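Local structure of fibronectin-binding protein BBK32 (Borrelia burgdorferi, 6N1L) at residues L76-Y79 with I80-S83; D95-A98 with K99-L102; M136-S139 with L140-V143. The protein binds fibronectin and, through the complement inhibitory domain described here, probably targets C1r to block the classical pathway of complement. One frame throughout, in Å; residues are numbered along the deposited sequence.

Overall arrangement
From the N terminus the chain runs through helix 9-44 and helix 51-61 before reaching helix 66-87, where contact 1 lies; contact 2 follows near the start of helix 93-117, and contact 3 sits in helix 122-147. Each contact is one continuous piece of helix, so none closes a loop between distant residues, and the three come in series without nesting or crossing. In space they converge: Ile80 CD1 of contact 1 and Leu102 CD2 of contact 2 both pack on Leu140 CD2 of contact 3, at 3.7 and 3.9 Å. Their centres are about 11 to 14 Å apart, and through their side chains helices 66-87, 93-117 and 122-147 are packed on one another and on helix 9-44.

Contact 1 of 3, residues L76-Y79 with I80-S83; sequences LLNY and IQVS
Residues Leu76-Tyr79 and Ile80-Ser83 make a local contact between successive turns of helix 66-87, a helix packed against helix 9-44 through some side chains and helix 93-117 through others. Four backbone bonds from residue i+4 to residue i join the turns, among them Gln81 N to Leu77 O at 2.7 Å. Tyr79 O takes two donors from the same residue: Ser83 N at 3.0 Å and the hydroxyl Ser83 OG at 3.2 Å, reaching it from opposite faces of the carbonyl plane. The hydroxyl is swung back over the preceding turn because OG stands anti to its own carbonyl carbon (chi1 -77°), and the bond satisfies a polar group on a buried side chain.

Leu77 and Gln81 form the main side-chain pair. The extended Gln81 chain passes across the leucine at a slant, bringing its amide carbon CD within 3.7 Å of Leu77 CG, while Gln81 CG lies 3.8 Å from Leu77 CD1. The glutamine thus lays its methylene and amide against the branched end, and Gln81 NE2 is held further by a hydrogen bond to Glu106 on helix 93-117. On the face toward helix 93-117, Leu76 CD1 approaches Ile80 CG1 at 4.3 Å, and both side chains rest on Ile109. Tyr79 and Ser83 instead meet helix 9-44, with Asn19 touching both. Apolar side chains turned to neighbouring helices while polar ones such as Asn78 lie outside mark an amphipathic helix of a helical bundle, here one running antiparallel to helix 93-117.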
loop_
_atom_site.group_PDB
_atom_site.type_symbol
_atom_site.label_atom_id
_atom_site.label_comp_id
_atom_site.label_asym_id
_atom_site.label_seq_id
_atom_site.Cartn_x
_atom_site.Cartn_y
_atom_site.Cartn_z
ATOM N N LEU A 76 3.691 -1.474 5.092
ATOM C CA LEU A 76 2.311 -1.953 4.964
ATOM C C LEU A 76 2.147 -3.352 5.558
ATOM O O LEU A 76 1.214 -3.600 6.333
ATOM C CB LEU A 76 1.894 -1.935 3.492
ATOM C CG LEU A 76 0.541 -2.563 3.128
ATOM C CD1 LEU A 76 -0.598 -1.887 3.875
ATOM C CD2 LEU A 76 0.332 -2.417 1.625
ATOM N N LEU A 77 3.022 -4.288 5.181
ATOM C CA LEU A 77 2.952 -5.642 5.723
ATOM C C LEU A 77 3.032 -5.631 7.245
ATOM O O LEU A 77 2.237 -6.291 7.934
ATOM C CB LEU A 77 4.069 -6.500 5.134
ATOM C CG LEU A 77 4.094 -7.980 5.511
ATOM C CD1 LEU A 77 2.744 -8.670 5.200
ATOM C CD2 LEU A 77 5.258 -8.704 4.837
ATOM N N ASN A 78 3.992 -4.882 7.790
ATOM C CA ASN A 78 4.163 -4.868 9.241
ATOM C C ASN A 78 2.909 -4.371 9.952
ATOM O O ASN A 78 2.502 -4.947 10.968
ATOM C CB ASN A 78 5.376 -4.018 9.621
ATOM C CG ASN A 78 6.689 -4.686 9.262
ATOM O OD1 ASN A 78 6.732 -5.883 8.986
ATOM N ND2 ASN A 78 7.781 -3.911 9.282
ATOM N N TYR A 79 2.279 -3.307 9.438
ATOM C CA TYR A 79 1.053 -2.821 10.062
ATOM C C TYR A 79 -0.029 -3.900 10.045
ATOM O O TYR A 79 -0.742 -4.090 11.041
ATOM C CB TYR A 79 0.555 -1.558 9.359
ATOM C CG TYR A 79 1.248 -0.273 9.787
ATOM C CD1 TYR A 79 1.467 0.009 11.134
ATOM C CD2 TYR A 79 1.681 0.656 8.844
ATOM C CE1 TYR A 79 2.099 1.185 11.528
ATOM C CE2 TYR A 79 2.311 1.827 9.225
ATOM C CZ TYR A 79 2.516 2.089 10.566
ATOM O OH TYR A 79 3.140 3.256 10.939
ATOM N N ILE A 80 -0.164 -4.622 8.931
ATOM C CA ILE A 80 -1.194 -5.661 8.854
ATOM C C ILE A 80 -0.826 -6.855 9.730
ATOM O O ILE A 80 -1.699 -7.486 10.341
ATOM C CB ILE A 80 -1.430 -6.082 7.388
ATOM C CG1 ILE A 80 -2.004 -4.907 6.593
ATOM C CG2 ILE A 80 -2.375 -7.297 7.293
ATOM C CD1 ILE A 80 -3.245 -4.317 7.203
ATOM N N GLN A 81 0.466 -7.187 9.813
ATOM C CA GLN A 81 0.862 -8.339 10.618
ATOM C C GLN A 81 0.613 -8.085 12.097
ATOM O O GLN A 81 0.182 -8.997 12.820
ATOM C CB GLN A 81 2.323 -8.699 10.360
ATOM C CG GLN A 81 2.545 -9.303 8.988
ATOM C CD GLN A 81 3.962 -9.788 8.779
ATOM O OE1 GLN A 81 4.912 -9.168 9.247
ATOM N NE2 GLN A 81 4.108 -10.899 8.063
ATOM N N VAL A 82 0.838 -6.847 12.556
ATOM C CA VAL A 82 0.465 -6.473 13.921
ATOM C C VAL A 82 -1.051 -6.533 14.095
ATOM O O VAL A 82 -1.556 -6.969 15.144
ATOM C CB VAL A 82 1.007 -5.075 14.263
ATOM C CG1 VAL A 82 0.463 -4.591 15.619
ATOM C CG2 VAL A 82 2.522 -5.080 14.257
ATOM N N SER A 83 -1.796 -6.076 13.084
ATOM C CA SER A 83 -3.254 -6.134 13.141
ATOM C C SER A 83 -3.726 -7.569 13.322
ATOM O O SER A 83 -4.605 -7.840 14.151
ATOM C CB SER A 83 -3.862 -5.546 11.867
ATOM O OG SER A 83 -3.800 -4.127 11.897
#

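Contact 2 of 3, residues D95-A98 with K99-L102; sequences DTHA and KRKL
Arg100 folds back over the preceding turn of helix 93-117 and sets its guanidinium against Thr96 and His97. One face of the group lies over Thr96 O and His97 CA, with NH2 3.3 Å from His97 CA; a bend at chi3 (-71°) turns the chain back this far. Thr96 O is already the acceptor for Arg100 N at 3.0 Å, one of four i+4 to i backbone bonds that also satisfy the carbonyls of Asp95, His97 and Ala98. A water links the side chains, donating to Thr96 OG1 at 3.1 Å and accepting a weak bond from Arg100 NH1. Thr96 OG1 is also hydrogen-bonded to Tyr92 O and Ile93 O, between which its one proton must be shared, tying it to the residues at the helix start.

This is the opening part of one helix in a helical bundle. Ala98 leans on Ile146 and Ile147 of helix 122-147, while Leu102 is buried against Val16 and Val20 of helix 9-44 and against Ser83 and Val84 of helix 66-87. Other polar ends find partners beyond these turns: Asp95 OD2 is hydrogen-bonded to Tyr9 OH, and Lys99 NZ forms a salt bridge with Glu103. Lys101 meets His97 through carbon, its CD standing over one face of the imidazole in a CH-pi contact, 4.2 Å from the ring centroid and displaced toward the rim.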
loop_
_atom_site.group_PDB
_atom_site.type_symbol
_atom_site.label_atom_id
_atom_site.label_comp_id
_atom_site.label_asym_id
_atom_site.label_seq_id
_atom_site.Cartn_x
_atom_site.Cartn_y
_atom_site.Cartn_z
ATOM N N ASP A 95 -16.057 -9.310 15.045
ATOM C CA ASP A 95 -14.635 -9.008 15.019
ATOM C C ASP A 95 -13.786 -10.212 14.625
ATOM O O ASP A 95 -12.666 -10.018 14.146
ATOM C CB ASP A 95 -14.174 -8.412 16.358
ATOM C CG ASP A 95 -14.557 -9.255 17.566
ATOM O OD1 ASP A 95 -14.875 -10.452 17.406
ATOM O OD2 ASP A 95 -14.535 -8.697 18.689
ATOM N N THR A 96 -14.291 -11.444 14.773
ATOM C CA THR A 96 -13.566 -12.564 14.179
ATOM C C THR A 96 -13.632 -12.500 12.659
ATOM O O THR A 96 -12.698 -12.939 11.979
ATOM C CB THR A 96 -14.098 -13.915 14.676
ATOM O OG1 THR A 96 -15.510 -14.006 14.441
ATOM C CG2 THR A 96 -13.793 -14.114 16.161
ATOM N N HIS A 97 -14.720 -11.953 12.108
ATOM C CA HIS A 97 -14.787 -11.749 10.667
ATOM C C HIS A 97 -13.746 -10.730 10.210
ATOM O O HIS A 97 -13.108 -10.912 9.166
ATOM C CB HIS A 97 -16.187 -11.299 10.260
ATOM C CG HIS A 97 -16.341 -11.084 8.789
ATOM N ND1 HIS A 97 -16.931 -9.957 8.258
ATOM C CD2 HIS A 97 -15.969 -11.848 7.734
ATOM C CE1 HIS A 97 -16.920 -10.037 6.940
ATOM N NE2 HIS A 97 -16.343 -11.175 6.597
ATOM N N ALA A 98 -13.582 -9.643 10.966
ATOM C CA ALA A 98 -12.507 -8.697 10.675
ATOM C C ALA A 98 -11.149 -9.388 10.697
ATOM O O ALA A 98 -10.311 -9.158 9.817
ATOM C CB ALA A 98 -12.537 -7.546 11.673
ATOM N N LYS A 99 -10.903 -10.233 11.698
ATOM C CA LYS A 99 -9.638 -10.964 11.731
ATOM C C LYS A 99 -9.454 -11.813 10.475
ATOM O O LYS A 99 -8.349 -11.896 9.920
ATOM C CB LYS A 99 -9.571 -11.827 12.995
ATOM C CG LYS A 99 -8.258 -12.570 13.205
ATOM C CD LYS A 99 -8.302 -13.967 12.610
ATOM C CE LYS A 99 -7.187 -14.836 13.163
ATOM N NZ LYS A 99 -7.293 -16.230 12.644
ATOM N N ARG A 100 -10.521 -12.466 10.009
ATOM C CA ARG A 100 -10.387 -13.293 8.820
ATOM C C ARG A 100 -10.046 -12.455 7.591
ATOM O O ARG A 100 -9.232 -12.867 6.757
ATOM C CB ARG A 100 -11.671 -14.098 8.604
ATOM C CG ARG A 100 -11.861 -15.169 9.672
ATOM C CD ARG A 100 -13.039 -16.096 9.333
ATOM N NE ARG A 100 -14.323 -15.414 9.488
ATOM C CZ ARG A 100 -15.012 -15.364 10.624
ATOM N NH1 ARG A 100 -14.547 -15.959 11.716
ATOM N NH2 ARG A 100 -16.170 -14.718 10.669
ATOM N N LYS A 101 -10.650 -11.274 7.464
ATOM C CA LYS A 101 -10.326 -10.419 6.324
ATOM C C LYS A 101 -8.874 -9.956 6.382
ATOM O O LYS A 101 -8.189 -9.913 5.360
ATOM C CB LYS A 101 -11.263 -9.215 6.286
ATOM C CG LYS A 101 -12.722 -9.565 6.004
ATOM C CD LYS A 101 -13.611 -8.321 6.047
ATOM C CE LYS A 101 -13.257 -7.329 4.943
ATOM N NZ LYS A 101 -13.253 -7.961 3.585
ATOM N N LEU A 102 -8.395 -9.615 7.579
ATOM C CA LEU A 102 -7.022 -9.152 7.730
ATOM C C LEU A 102 -6.017 -10.242 7.372
ATOM O O LEU A 102 -4.985 -9.963 6.759
ATOM C CB LEU A 102 -6.809 -8.656 9.166
ATOM C CG LEU A 102 -7.533 -7.371 9.556
ATOM C CD1 LEU A 102 -7.450 -7.157 11.044
ATOM C CD2 LEU A 102 -6.914 -6.164 8.852
HETATM O O HOH W 1 -16.211 -17.071 14.384
#

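Contact 3 of 3, residues M136-S139 with L140-V143; sequences MRDS and LKEV
Met136 CG and Leu140 CD1 meet at 4.3 Å on the buried face of helix 122-147, a helix of the bundle whose successive turns are joined here by i+4 to i backbone bonds. The shortest of the four runs from Leu140 N to Met136 O at 2.8 Å. On another face Arg137 and Lys141 run alongside each other in the same direction and touch through carbon: Lys141 CE is 3.8 Å from Arg137 CG. Their charged groups stand further apart, with Arg137 NE 5.3 Å from Lys141 NZ.

Neighbouring helices set these side chains in place. Met136 and Leu140 both pack on Ile105 of helix 93-117 and Ile27 of helix 9-44, and the arginine reaches helix 9-44 as well, where its NH1 is hydrogen-bonded to Thr28 OG1. Ser139 OG, anti to its carbonyl carbon (chi1 -59°), turns back toward the preceding turn and bonds to Leu135 O. Glu142 has a long, weak ion pair with Lys101 of helix 93-117. One water bridges the Ser139 hydroxyl and the Glu142 carboxylate, 3.0 Å from Ser139 OG and donating to Glu142 OE1 at 2.8 Å.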
loop_
_atom_site.group_PDB
_atom_site.type_symbol
_atom_site.label_atom_id
_atom_site.label_comp_id
_atom_site.label_asym_id
_atom_site.label_seq_id
_atom_site.Cartn_x
_atom_site.Cartn_y
_atom_site.Cartn_z
ATOM N N MET A 136 -7.437 -3.345 -1.836
ATOM C CA MET A 136 -7.055 -3.630 -0.461
ATOM C C MET A 136 -7.402 -2.476 0.476
ATOM O O MET A 136 -7.901 -2.694 1.586
ATOM C CB MET A 136 -5.560 -3.939 -0.423
ATOM C CG MET A 136 -5.021 -4.314 0.940
ATOM S SD MET A 136 -3.256 -4.670 0.821
ATOM C CE MET A 136 -3.283 -6.140 -0.199
ATOM N N ARG A 137 -7.141 -1.231 0.054
ATOM C CA ARG A 137 -7.512 -0.094 0.891
ATOM C C ARG A 137 -9.013 -0.076 1.157
ATOM O O ARG A 137 -9.447 0.217 2.276
ATOM C CB ARG A 137 -7.075 1.212 0.224
ATOM C CG ARG A 137 -7.308 2.444 1.075
ATOM C CD ARG A 137 -6.702 3.694 0.398
ATOM N NE ARG A 137 -7.336 3.951 -0.890
ATOM C CZ ARG A 137 -7.046 4.983 -1.685
ATOM N NH1 ARG A 137 -6.122 5.868 -1.334
ATOM N NH2 ARG A 137 -7.688 5.133 -2.832
ATOM N N ASP A 138 -9.816 -0.384 0.136
ATOM C CA ASP A 138 -11.263 -0.456 0.324
ATOM C C ASP A 138 -11.632 -1.561 1.306
ATOM O O ASP A 138 -12.465 -1.356 2.199
ATOM C CB ASP A 138 -11.955 -0.682 -1.020
ATOM C CG ASP A 138 -11.966 0.572 -1.894
ATOM O OD1 ASP A 138 -11.635 1.665 -1.386
ATOM O OD2 ASP A 138 -12.309 0.448 -3.088
ATOM N N SER A 139 -10.999 -2.730 1.179
ATOM C CA SER A 139 -11.274 -3.823 2.115
ATOM C C SER A 139 -10.880 -3.446 3.536
ATOM O O SER A 139 -11.589 -3.778 4.495
ATOM C CB SER A 139 -10.545 -5.102 1.689
ATOM O OG SER A 139 -10.919 -5.530 0.393
ATOM N N LEU A 140 -9.746 -2.760 3.701
ATOM C CA LEU A 140 -9.357 -2.295 5.027
ATOM C C LEU A 140 -10.360 -1.295 5.591
ATOM O O LEU A 140 -10.580 -1.259 6.807
ATOM C CB LEU A 140 -7.960 -1.669 4.983
ATOM C CG LEU A 140 -6.820 -2.651 4.687
ATOM C CD1 LEU A 140 -5.514 -1.889 4.457
ATOM C CD2 LEU A 140 -6.653 -3.666 5.824
ATOM N N LYS A 141 -10.968 -0.477 4.730
ATOM C CA LYS A 141 -12.009 0.437 5.187
ATOM C C LYS A 141 -13.229 -0.332 5.687
ATOM O O LYS A 141 -13.862 0.070 6.671
ATOM C CB LYS A 141 -12.394 1.398 4.059
ATOM C CG LYS A 141 -11.384 2.520 3.842
ATOM C CD LYS A 141 -11.610 3.223 2.503
ATOM C CE LYS A 141 -10.495 4.204 2.192
ATOM N NZ LYS A 141 -10.540 5.410 3.070
ATOM N N GLU A 142 -13.573 -1.434 5.016
ATOM C CA GLU A 142 -14.629 -2.315 5.513
ATOM C C GLU A 142 -14.285 -2.867 6.891
ATOM O O GLU A 142 -15.145 -2.917 7.781
ATOM C CB GLU A 142 -14.858 -3.457 4.531
ATOM C CG GLU A 142 -15.841 -3.116 3.434
ATOM C CD GLU A 142 -15.488 -3.742 2.099
ATOM O OE1 GLU A 142 -15.121 -4.941 2.064
ATOM O OE2 GLU A 142 -15.582 -3.027 1.075
ATOM N N VAL A 143 -13.034 -3.302 7.078
ATOM C CA VAL A 143 -12.600 -3.825 8.372
ATOM C C VAL A 143 -12.854 -2.803 9.467
ATOM O O VAL A 143 -13.369 -3.134 10.544
ATOM C CB VAL A 143 -11.114 -4.229 8.313
ATOM C CG1 VAL A 143 -10.519 -4.295 9.715
ATOM C CG2 VAL A 143 -10.945 -5.548 7.573
HETATM O O HOH W 2 -13.636 -6.882 0.662
#